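Local coordinates for fibronectin type III domain-containing protein (Simiduia agarivorans, PDB 6P2K) that belongs to glycoside hydrolase family 74 and probably cleaves xyloglucan-type beta-glucans with its beta-propeller part, the piece crystallised here with bound zinc, at residues D455-P460 against A542-D547; P460-Q465 against D491-L496. All coordinates share one frame; numbering follows the deposited sequence.

Interaction 1 (D455-P460 against A542-D547). With ZN (zinc ion), chain O; PE3 (3,6,9,12,15,18,21,24,27,30,33,36,39-tridecaoxahentetracontane-1,41-diol), chain V.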
# COMPACT_ATOMS: atom_id res chain seq x y z
N ASP B 455 -1.35 20.92 -16.12
CA ASP B 455 -0.42 19.82 -16.35
C ASP B 455 0.56 19.74 -15.17
O ASP B 455 1.39 20.64 -15.00
CB ASP B 455 0.34 20.01 -17.66
CG ASP B 455 1.56 19.14 -17.76
OD1 ASP B 455 1.42 17.91 -17.60
OD2 ASP B 455 2.67 19.67 -17.99
N ALA B 456 0.46 18.67 -14.39
CA ALA B 456 1.32 18.46 -13.22
C ALA B 456 2.25 17.27 -13.50
O ALA B 456 1.86 16.12 -13.31
CB ALA B 456 0.49 18.23 -11.97
N TRP B 457 3.47 17.58 -13.94
CA TRP B 457 4.47 16.55 -14.26
C TRP B 457 3.92 15.53 -15.26
O TRP B 457 4.17 14.33 -15.14
CB TRP B 457 4.96 15.84 -13.00
CG TRP B 457 5.45 16.73 -11.89
CD1 TRP B 457 5.02 16.72 -10.59
CD2 TRP B 457 6.48 17.73 -11.96
NE1 TRP B 457 5.71 17.65 -9.85
CE2 TRP B 457 6.61 18.28 -10.67
CE3 TRP B 457 7.30 18.21 -12.98
CZ2 TRP B 457 7.53 19.30 -10.38
CZ3 TRP B 457 8.21 19.22 -12.69
CH2 TRP B 457 8.31 19.75 -11.40
N GLY B 458 3.16 16.01 -16.24
CA GLY B 458 2.62 15.15 -17.27
C GLY B 458 1.25 14.58 -16.99
O GLY B 458 0.67 13.94 -17.88
N VAL B 459 0.70 14.79 -15.80
CA VAL B 459 -0.63 14.30 -15.45
C VAL B 459 -1.62 15.45 -15.61
O VAL B 459 -1.46 16.49 -14.95
CB VAL B 459 -0.67 13.75 -14.01
CG1 VAL B 459 -1.98 13.03 -13.74
CG2 VAL B 459 0.51 12.82 -13.76
N PRO B 460 -2.64 15.31 -16.46
CA PRO B 460 -3.64 16.38 -16.58
C PRO B 460 -4.35 16.61 -15.26
O PRO B 460 -4.71 15.66 -14.56
CB PRO B 460 -4.59 15.86 -17.67
CG PRO B 460 -4.41 14.37 -17.66
CD PRO B 460 -2.97 14.14 -17.28
N ALA B 542 3.92 22.95 -6.97
CA ALA B 542 2.98 23.27 -5.90
C ALA B 542 2.37 22.00 -5.32
O ALA B 542 2.14 21.92 -4.11
CB ALA B 542 1.89 24.20 -6.42
N LEU B 543 2.11 21.00 -6.16
CA LEU B 543 1.59 19.74 -5.65
C LEU B 543 2.66 18.95 -4.91
O LEU B 543 2.34 18.23 -3.96
CB LEU B 543 0.97 18.93 -6.79
CG LEU B 543 -0.38 19.51 -7.25
CD1 LEU B 543 -0.78 19.02 -8.63
CD2 LEU B 543 -1.46 19.19 -6.23
N ASP B 544 3.93 19.08 -5.32
CA ASP B 544 5.02 18.45 -4.57
C ASP B 544 5.02 18.93 -3.13
O ASP B 544 5.10 18.13 -2.19
CB ASP B 544 6.38 18.72 -5.25
CG ASP B 544 6.56 17.92 -6.53
OD1 ASP B 544 5.73 17.03 -6.81
OD2 ASP B 544 7.53 18.20 -7.27
N TYR B 545 4.90 20.25 -2.93
CA TYR B 545 4.85 20.79 -1.57
C TYR B 545 3.59 20.35 -0.84
O TYR B 545 3.64 20.01 0.34
CB TYR B 545 4.92 22.32 -1.61
CG TYR B 545 6.32 22.87 -1.68
CD1 TYR B 545 7.10 22.67 -2.81
CD2 TYR B 545 6.86 23.58 -0.62
CE1 TYR B 545 8.38 23.18 -2.89
CE2 TYR B 545 8.15 24.09 -0.69
CZ TYR B 545 8.90 23.88 -1.83
OH TYR B 545 10.18 24.38 -1.90
N HIS B 546 2.45 20.35 -1.54
CA HIS B 546 1.19 20.00 -0.87
C HIS B 546 1.22 18.57 -0.35
O HIS B 546 0.74 18.30 0.76
CB HIS B 546 0.01 20.19 -1.82
CG HIS B 546 -1.28 19.68 -1.25
ND1 HIS B 546 -1.66 18.36 -1.31
CD2 HIS B 546 -2.27 20.32 -0.58
CE1 HIS B 546 -2.82 18.20 -0.71
NE2 HIS B 546 -3.22 19.38 -0.26
N ASP B 547 1.78 17.64 -1.13
CA ASP B 547 1.81 16.25 -0.72
C ASP B 547 2.71 16.02 0.49
O ASP B 547 2.61 14.96 1.13
CB ASP B 547 2.26 15.36 -1.88
CG ASP B 547 1.21 15.28 -2.99
OD1 ASP B 547 0.08 15.75 -2.77
OD2 ASP B 547 1.53 14.74 -4.07
ZN ZN O . 9.34 18.98 -6.20
O43 PE3 V . -0.93 15.63 -19.84
C42 PE3 V . -1.03 16.92 -20.45
C41 PE3 V . -2.33 17.59 -20.02
O40 PE3 V . -2.39 18.87 -20.66
C39 PE3 V . -3.59 19.57 -20.32
C38 PE3 V . -3.59 20.92 -21.03
O37 PE3 V . -3.51 20.73 -22.45
O HOH W 1 10.60 19.08 -7.73
O HOH W 2 9.25 20.81 -5.09

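Interaction 2 (P460-Q465 against D491-L496). With PE3 (3,6,9,12,15,18,21,24,27,30,33,36,39-tridecaoxahentetracontane-1,41-diol), chain V.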
# COMPACT_ATOMS: atom_id res chain seq x y z
N PRO B 460 -2.64 15.31 -16.46
CA PRO B 460 -3.64 16.38 -16.58
C PRO B 460 -4.35 16.61 -15.26
O PRO B 460 -4.71 15.66 -14.56
CB PRO B 460 -4.59 15.86 -17.67
CG PRO B 460 -4.41 14.37 -17.66
CD PRO B 460 -2.97 14.14 -17.28
N THR B 461 -4.56 17.88 -14.93
CA THR B 461 -5.00 18.26 -13.59
C THR B 461 -6.04 19.37 -13.70
O THR B 461 -5.75 20.45 -14.22
CB THR B 461 -3.81 18.72 -12.74
OG1 THR B 461 -2.83 17.68 -12.69
CG2 THR B 461 -4.26 19.07 -11.33
N VAL B 462 -7.24 19.09 -13.20
CA VAL B 462 -8.28 20.12 -13.12
C VAL B 462 -7.85 21.19 -12.13
O VAL B 462 -7.33 20.88 -11.05
CB VAL B 462 -9.62 19.49 -12.71
CG1 VAL B 462 -10.78 20.40 -13.10
CG2 VAL B 462 -9.77 18.10 -13.29
N VAL B 463 -8.06 22.45 -12.49
CA VAL B 463 -7.92 23.57 -11.57
C VAL B 463 -9.26 24.29 -11.49
O VAL B 463 -9.97 24.39 -12.50
CB VAL B 463 -6.79 24.54 -11.98
CG1 VAL B 463 -5.46 23.82 -12.00
CG2 VAL B 463 -7.09 25.17 -13.35
N ALA B 464 -9.61 24.78 -10.31
CA ALA B 464 -10.92 25.37 -10.11
C ALA B 464 -10.88 26.45 -9.04
O ALA B 464 -10.18 26.32 -8.03
CB ALA B 464 -11.96 24.31 -9.73
N GLN B 465 -11.62 27.53 -9.29
CA GLN B 465 -12.05 28.43 -8.23
C GLN B 465 -13.29 27.81 -7.59
O GLN B 465 -14.31 27.63 -8.26
CB GLN B 465 -12.33 29.81 -8.80
CG GLN B 465 -13.40 30.63 -8.07
CD GLN B 465 -12.99 30.99 -6.66
OE1 GLN B 465 -11.80 31.16 -6.36
NE2 GLN B 465 -13.97 31.11 -5.77
N ASP B 491 -10.32 9.94 -8.35
CA ASP B 491 -9.52 11.15 -8.25
C ASP B 491 -10.11 12.09 -7.21
O ASP B 491 -11.32 12.11 -6.98
CB ASP B 491 -9.43 11.85 -9.61
CG ASP B 491 -8.83 10.96 -10.69
OD1 ASP B 491 -7.99 10.09 -10.37
OD2 ASP B 491 -9.19 11.15 -11.87
N GLN B 492 -9.24 12.89 -6.59
CA GLN B 492 -9.63 13.71 -5.44
C GLN B 492 -9.18 15.16 -5.60
O GLN B 492 -8.19 15.45 -6.27
CB GLN B 492 -9.03 13.15 -4.14
CG GLN B 492 -9.52 11.76 -3.78
CD GLN B 492 -11.02 11.71 -3.55
OE1 GLN B 492 -11.58 12.58 -2.88
NE2 GLN B 492 -11.68 10.71 -4.13
N TRP B 493 -9.93 16.06 -4.95
CA TRP B 493 -9.60 17.47 -4.89
C TRP B 493 -8.69 17.77 -3.70
O TRP B 493 -8.87 17.21 -2.62
CB TRP B 493 -10.87 18.32 -4.76
CG TRP B 493 -11.73 18.33 -5.98
CD1 TRP B 493 -12.89 17.63 -6.17
CD2 TRP B 493 -11.52 19.09 -7.17
NE1 TRP B 493 -13.40 17.91 -7.42
CE2 TRP B 493 -12.58 18.80 -8.05
CE3 TRP B 493 -10.52 19.99 -7.58
CZ2 TRP B 493 -12.67 19.37 -9.32
CZ3 TRP B 493 -10.62 20.56 -8.84
CH2 TRP B 493 -11.69 20.25 -9.69
N VAL B 494 -7.73 18.68 -3.91
CA VAL B 494 -6.94 19.25 -2.83
C VAL B 494 -6.88 20.76 -3.03
O VAL B 494 -6.85 21.24 -4.17
CB VAL B 494 -5.52 18.65 -2.76
CG1 VAL B 494 -5.58 17.16 -2.45
CG2 VAL B 494 -4.76 18.91 -4.05
N GLU B 495 -6.89 21.51 -1.93
CA GLU B 495 -6.81 22.96 -1.99
C GLU B 495 -5.36 23.41 -1.99
O GLU B 495 -4.58 23.02 -1.11
CB GLU B 495 -7.55 23.60 -0.82
CG GLU B 495 -7.57 25.12 -0.87
CD GLU B 495 -8.12 25.75 0.39
OE1 GLU B 495 -7.70 25.35 1.49
OE2 GLU B 495 -8.99 26.64 0.27
N LEU B 496 -5.00 24.24 -2.97
CA LEU B 496 -3.62 24.69 -3.13
C LEU B 496 -3.36 26.08 -2.56
O LEU B 496 -2.24 26.34 -2.10
CB LEU B 496 -3.22 24.67 -4.61
CG LEU B 496 -2.95 23.29 -5.22
CD1 LEU B 496 -2.54 23.42 -6.68
CD2 LEU B 496 -1.88 22.55 -4.42
O43 PE3 V . -0.93 15.63 -19.84
C42 PE3 V . -1.03 16.92 -20.45
C41 PE3 V . -2.33 17.59 -20.02
O40 PE3 V . -2.39 18.87 -20.66
C39 PE3 V . -3.59 19.57 -20.32
C38 PE3 V . -3.59 20.92 -21.03
O37 PE3 V . -3.51 20.73 -22.45

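Interaction 1 (D455-P460 against A542-D547)
Trp457 and Asp544 meet beside a zinc ion at a subunit interface, where the hairpin between strands 447-456 and 459-467 approaches helix 539-547. The tightly packed part lies deeper: Ala456 CB rests on Leu543 CD1 at 3.7 Å, and Leu543 also packs on Val494 and Leu496 of strand 493-496. Towards solvent the contact is polar and only partly buried. Trp457 NE1 gives a weak hydrogen bond to Asp544 OD1 (3.1 Å, bent to 146°); the oxygen comes in at the indole edge, close to the ring plane, and the ring and carboxylate planes lie only 17° apart. The other oxygen, OD2 of Asp544, sits 3.3 Å from Trp457 CZ2 and binds zinc at 2.2 Å. Two waters and Asp544 OD2 of a second subunit complete the metal's ligands, and Arg548 of that subunit hydrogen-bonds OD2. Trp457 lies in a type I' turn from Ala456 to Val459, and with CG beside the backbone N (chi1 -52°) its indole reaches toward the helix. At the far side of the turn, Gly458 O accepts a hydrogen bond from O43 of a polyether molecule at 3.0 Å. A leucine in place of Trp457 would probably leave Asp544 OD1 without its indole donor, and Arg548 and Tyr545 of the second subunit without their cation-pi and edge-to-face partner. With zinc, an arginine and an indole N-H all drawn to one carboxylate, Asp544 is likely to stay ionised, and the metal bridging two copies of it ties this helix to its counterpart across the subunit interface.

Interaction 2 (P460-Q465 against D491-L496)
One four-stranded antiparallel blade of a seven-bladed beta-propeller, the building unit of GH74 enzymes, frames this contact: strand 459-467 is second in the blade, strand 493-496 is its outermost fourth, and strand 478-483 runs between them. The two segments therefore run parallel without pairing, with CA atoms 8.7 Å apart at Val462 and Trp493, while Val462 and Ala464 bond through their backbones to Lys482 and Trp480 of the intervening strand. Contact is made by one side chain that spans the middle strand along a face of the sheet. Trp493 packs against Lys482 on the way and brings the six-membered end of its indole to the second strand. With CG beside the backbone N (chi1 -69°), the ring extends towards Val462 and Ala464, whose side chains project from the same face. Both approach the ring obliquely. Ala464 CB lies 4.1 Å from Trp493 CH2, a looser touch than that of the valine, and all three residues are buried. At the other end of the indole, NE1 hydrogen-bonds to Glu424, so the polar N-H is satisfied while the benzo ring packs on aliphatic groups. Val463 points away from this face and packs on Ile539 of helix 539-547. The zinc site of Asp405 and Asp513 is nearby, its ion about 10 Å from the Ala464 side chain. Closest of all is the valine branch: Val462 CG1, set anti to its own backbone nitrogen (chi1 -159°), stands 3.5 Å from Trp493 CH2.

Overall arrangement
From the N terminus, strand 447-456 leads through the tight turn into strand 459-467, and Pro460 belongs to both interactions. Interaction 2 closes the shorter loop, from 460-465 through strand 478-483 to 491-496, within one propeller blade. The chain then forms the strands 511-516, 524-528 and 532-536 of the following sheet before helix 539-547 returns to the hairpin in interaction 1. Interaction 2 is thus nested inside the loop closed by interaction 1. Their centres are 10 Å apart, and the helix bridges them by placing His546 CE1 3.4 Å from Val494 CB. Together they pack the blade internally and join the turn of its hairpin to the helix inserted between strands 532-536 and 555-559.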